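Local coordinates for CytC3 (Streptomyces, PDB 3GJA), which is a nonheme iron halogenase of the phytanoyl-CoA dioxygenase family and probably chlorinates an amino acid during biosynthesis of a natural product, at residues A[80-85]-A[310-315]. Residues are numbered along the deposited sequence; the frame is centred on the assembly and turned at random.
Sequences HIMRPE and YEFVPR
The backbones come together with the CA atoms of M82 and F312 7.6 Å apart, where the turn joining helices 75-82 and 84-94 is passed by the extended tail 310-315, the touching parts running 28° apart and sharing no hydrogen bond. M82 reaches over to the tail, its chain bent at chi2 and chi3. M82 CG meets the edge of the F312 ring, 3.6 Å from F312 CD1 and near the ring plane, while M82 SD stands obliquely to the same ring, 5.1 Å from its centroid, in a Met-aromatic contact. The bends carry M82 CE on past the ring to the tail backbone, where it lies 3.4 Å from V313 O. I81 CD1 adds an apolar touch, 4.0 Å from F312 CE1, and V289 packs against I81, M82 and F312 alike, so that the four side chains form a small apolar cluster. Further along, R315 extends from CG to NE, with CG anti to the backbone N (chi1 171°), and brings one face of its guanidinium under P84 CB, which sits over its centre, 3.6 Å from R315 CZ. Two polar partners grip the group: NE in a salt bridge with D88, NH2 hydrogen-bonded to A8 O. A leucine in place of R315 would probably leave D88 without this charge partner and P84 CB without the guanidinium face it packs on. R83, at the N-cap position of helix 84-94, turns away to E85 and E79. The contact joins the C-terminal tail to the junction of the two helices, beside the antiparallel sheet of the cupin-type barrel.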
ATOM      1  N   HIS A  80       9.956  -6.664   0.518  1.00 34.90           N
ATOM      2  CA  HIS A  80       9.059  -6.017   1.471  1.00 33.38           C
ATOM      3  C   HIS A  80       7.600  -6.399   1.246  1.00 33.06           C
ATOM      4  O   HIS A  80       6.914  -6.791   2.183  1.00 33.08           O
ATOM      5  CB  HIS A  80       9.200  -4.490   1.400  1.00 33.95           C
ATOM      6  CG  HIS A  80       8.641  -3.780   2.596  1.00 34.29           C
ATOM      7  ND1 HIS A  80       9.374  -3.569   3.745  1.00 35.43           N
ATOM      8  CD2 HIS A  80       7.405  -3.284   2.844  1.00 35.51           C
ATOM      9  CE1 HIS A  80       8.613  -2.978   4.648  1.00 35.10           C
ATOM     10  NE2 HIS A  80       7.412  -2.794   4.128  1.00 35.22           N
ATOM     11  N   ILE A  81       7.119  -6.304   0.009  1.00 34.46           N
ATOM     12  CA  ILE A  81       5.715  -6.630  -0.252  1.00 35.39           C
ATOM     13  C   ILE A  81       5.397  -8.121  -0.109  1.00 37.30           C
ATOM     14  O   ILE A  81       4.232  -8.499   0.033  1.00 37.54           O
ATOM     15  CB  ILE A  81       5.253  -6.103  -1.655  1.00 35.61           C
ATOM     16  CG1 ILE A  81       6.072  -6.740  -2.782  1.00 36.95           C
ATOM     17  CG2 ILE A  81       5.406  -4.587  -1.714  1.00 32.11           C
ATOM     18  CD1 ILE A  81       5.418  -7.960  -3.397  1.00 38.51           C
ATOM     19  N   MET A  82       6.438  -8.955  -0.113  1.00 37.53           N
ATOM     20  CA  MET A  82       6.291 -10.408   0.030  1.00 38.30           C
ATOM     21  C   MET A  82       6.382 -10.869   1.488  1.00 38.90           C
ATOM     22  O   MET A  82       6.060 -12.011   1.810  1.00 37.66           O
ATOM     23  CB  MET A  82       7.385 -11.130  -0.776  1.00 36.81           C
ATOM     24  CG  MET A  82       7.220 -11.082  -2.295  1.00 36.17           C
ATOM     25  SD  MET A  82       5.664 -11.851  -2.831  1.00 39.91           S
ATOM     26  CE  MET A  82       6.102 -13.610  -2.817  1.00 38.42           C
ATOM     27  N   ARG A  83       6.834  -9.981   2.366  1.00 40.02           N
ATOM     28  CA  ARG A  83       7.007 -10.305   3.778  1.00 40.04           C
ATOM     29  C   ARG A  83       5.859 -11.014   4.494  1.00 41.11           C
ATOM     30  O   ARG A  83       4.714 -10.562   4.470  1.00 40.65           O
ATOM     31  CB  ARG A  83       7.379  -9.037   4.548  1.00 42.51           C
ATOM     32  CG  ARG A  83       8.865  -8.792   4.589  1.00 44.08           C
ATOM     33  CD  ARG A  83       9.490  -9.728   5.600  1.00 47.00           C
ATOM     34  NE  ARG A  83      10.891  -9.979   5.313  1.00 48.48           N
ATOM     35  CZ  ARG A  83      11.746 -10.500   6.185  1.00 48.19           C
ATOM     36  NH1 ARG A  83      11.337 -10.825   7.407  1.00 46.68           N
ATOM     37  NH2 ARG A  83      13.011 -10.687   5.834  1.00 48.99           N
ATOM     38  N   PRO A  84       6.161 -12.154   5.142  1.00 40.46           N
ATOM     39  CA  PRO A  84       5.156 -12.929   5.876  1.00 40.23           C
ATOM     40  C   PRO A  84       4.484 -12.047   6.925  1.00 40.54           C
ATOM     41  O   PRO A  84       3.277 -12.150   7.165  1.00 39.42           O
ATOM     42  CB  PRO A  84       5.983 -14.042   6.513  1.00 40.36           C
ATOM     43  CG  PRO A  84       7.063 -14.264   5.504  1.00 38.60           C
ATOM     44  CD  PRO A  84       7.455 -12.859   5.123  1.00 38.31           C
ATOM     45  N   GLU A  85       5.284 -11.182   7.548  1.00 39.40           N
ATOM     46  CA  GLU A  85       4.783 -10.268   8.569  1.00 38.97           C
ATOM     47  C   GLU A  85       3.684  -9.374   8.000  1.00 38.70           C
ATOM     48  O   GLU A  85       2.836  -8.868   8.737  1.00 38.39           O
ATOM     49  CB  GLU A  85       5.926  -9.421   9.134  1.00 38.69           C
ATOM     50  CG  GLU A  85       6.986 -10.246   9.857  1.00 41.51           C
ATOM     51  CD  GLU A  85       8.083 -10.767   8.937  1.00 41.51           C
ATOM     52  OE1 GLU A  85       7.833 -10.977   7.732  1.00 40.12           O
ATOM     53  OE2 GLU A  85       9.206 -10.978   9.429  1.00 44.85           O
ATOM     54  N   TYR A 310      14.133 -10.812  -9.553  1.00 42.01           N
ATOM     55  CA  TYR A 310      13.701 -11.260  -8.240  1.00 40.73           C
ATOM     56  C   TYR A 310      12.424 -12.063  -8.475  1.00 42.05           C
ATOM     57  O   TYR A 310      11.441 -11.553  -9.011  1.00 41.97           O
ATOM     58  CB  TYR A 310      13.450 -10.066  -7.314  1.00 38.65           C
ATOM     59  CG  TYR A 310      13.047 -10.464  -5.911  1.00 36.87           C
ATOM     60  CD1 TYR A 310      11.772 -10.959  -5.650  1.00 33.23           C
ATOM     61  CD2 TYR A 310      13.948 -10.360  -4.844  1.00 34.17           C
ATOM     62  CE1 TYR A 310      11.397 -11.341  -4.365  1.00 34.31           C
ATOM     63  CE2 TYR A 310      13.583 -10.742  -3.555  1.00 32.98           C
ATOM     64  CZ  TYR A 310      12.308 -11.233  -3.324  1.00 34.96           C
ATOM     65  OH  TYR A 310      11.933 -11.634  -2.064  1.00 35.70           O
ATOM     66  N   GLU A 311      12.461 -13.330  -8.085  1.00 43.29           N
ATOM     67  CA  GLU A 311      11.339 -14.235  -8.275  1.00 43.85           C
ATOM     68  C   GLU A 311      10.326 -14.145  -7.150  1.00 41.67           C
ATOM     69  O   GLU A 311      10.685 -14.247  -5.981  1.00 39.74           O
ATOM     70  CB  GLU A 311      11.868 -15.666  -8.379  1.00 48.20           C
ATOM     71  CG  GLU A 311      10.859 -16.691  -8.840  1.00 54.99           C
ATOM     72  CD  GLU A 311      10.317 -16.384 -10.221  1.00 60.26           C
ATOM     73  OE1 GLU A 311      11.122 -16.035 -11.117  1.00 61.24           O
ATOM     74  OE2 GLU A 311       9.085 -16.500 -10.408  1.00 62.54           O
ATOM     75  N   PHE A 312       9.058 -13.959  -7.509  1.00 39.91           N
ATOM     76  CA  PHE A 312       7.985 -13.876  -6.520  1.00 38.83           C
ATOM     77  C   PHE A 312       7.347 -15.251  -6.385  1.00 40.31           C
ATOM     78  O   PHE A 312       6.564 -15.667  -7.242  1.00 41.98           O
ATOM     79  CB  PHE A 312       6.917 -12.875  -6.960  1.00 37.51           C
ATOM     80  CG  PHE A 312       7.395 -11.451  -7.016  1.00 37.44           C
ATOM     81  CD1 PHE A 312       7.722 -10.764  -5.846  1.00 37.17           C
ATOM     82  CD2 PHE A 312       7.514 -10.795  -8.236  1.00 34.55           C
ATOM     83  CE1 PHE A 312       8.164  -9.441  -5.893  1.00 35.50           C
ATOM     84  CE2 PHE A 312       7.954  -9.475  -8.295  1.00 36.98           C
ATOM     85  CZ  PHE A 312       8.280  -8.794  -7.120  1.00 35.17           C
ATOM     86  N   VAL A 313       7.679 -15.959  -5.312  1.00 39.28           N
ATOM     87  CA  VAL A 313       7.126 -17.286  -5.095  1.00 39.11           C
ATOM     88  C   VAL A 313       6.031 -17.211  -4.043  1.00 38.79           C
ATOM     89  O   VAL A 313       6.300 -16.960  -2.872  1.00 41.52           O
ATOM     90  CB  VAL A 313       8.234 -18.281  -4.659  1.00 38.80           C
ATOM     91  CG1 VAL A 313       7.685 -19.701  -4.632  1.00 38.14           C
ATOM     92  CG2 VAL A 313       9.406 -18.195  -5.626  1.00 35.26           C
ATOM     93  N   PRO A 314       4.774 -17.429  -4.452  1.00 38.47           N
ATOM     94  CA  PRO A 314       3.635 -17.376  -3.533  1.00 38.13           C
ATOM     95  C   PRO A 314       3.840 -18.174  -2.259  1.00 40.04           C
ATOM     96  O   PRO A 314       4.224 -19.339  -2.297  1.00 41.88           O
ATOM     97  CB  PRO A 314       2.484 -17.914  -4.378  1.00 37.27           C
ATOM     98  CG  PRO A 314       2.853 -17.478  -5.754  1.00 36.64           C
ATOM     99  CD  PRO A 314       4.332 -17.777  -5.815  1.00 37.54           C
ATOM    100  N   ARG A 315       3.578 -17.534  -1.129  1.00 40.52           N
ATOM    101  CA  ARG A 315       3.710 -18.163   0.174  1.00 40.91           C
ATOM    102  C   ARG A 315       2.482 -19.027   0.479  1.00 42.16           C
ATOM    103  O   ARG A 315       1.369 -18.698   0.083  1.00 42.19           O
ATOM    104  CB  ARG A 315       3.868 -17.075   1.237  1.00 39.69           C
ATOM    105  CG  ARG A 315       3.808 -17.538   2.680  1.00 39.42           C
ATOM    106  CD  ARG A 315       4.058 -16.343   3.605  1.00 38.91           C
ATOM    107  NE  ARG A 315       3.806 -16.648   5.009  1.00 38.03           N
ATOM    108  CZ  ARG A 315       4.652 -17.286   5.810  1.00 38.20           C
ATOM    109  NH1 ARG A 315       5.828 -17.697   5.353  1.00 38.34           N
ATOM    110  NH2 ARG A 315       4.314 -17.515   7.072  1.00 38.22           N
TER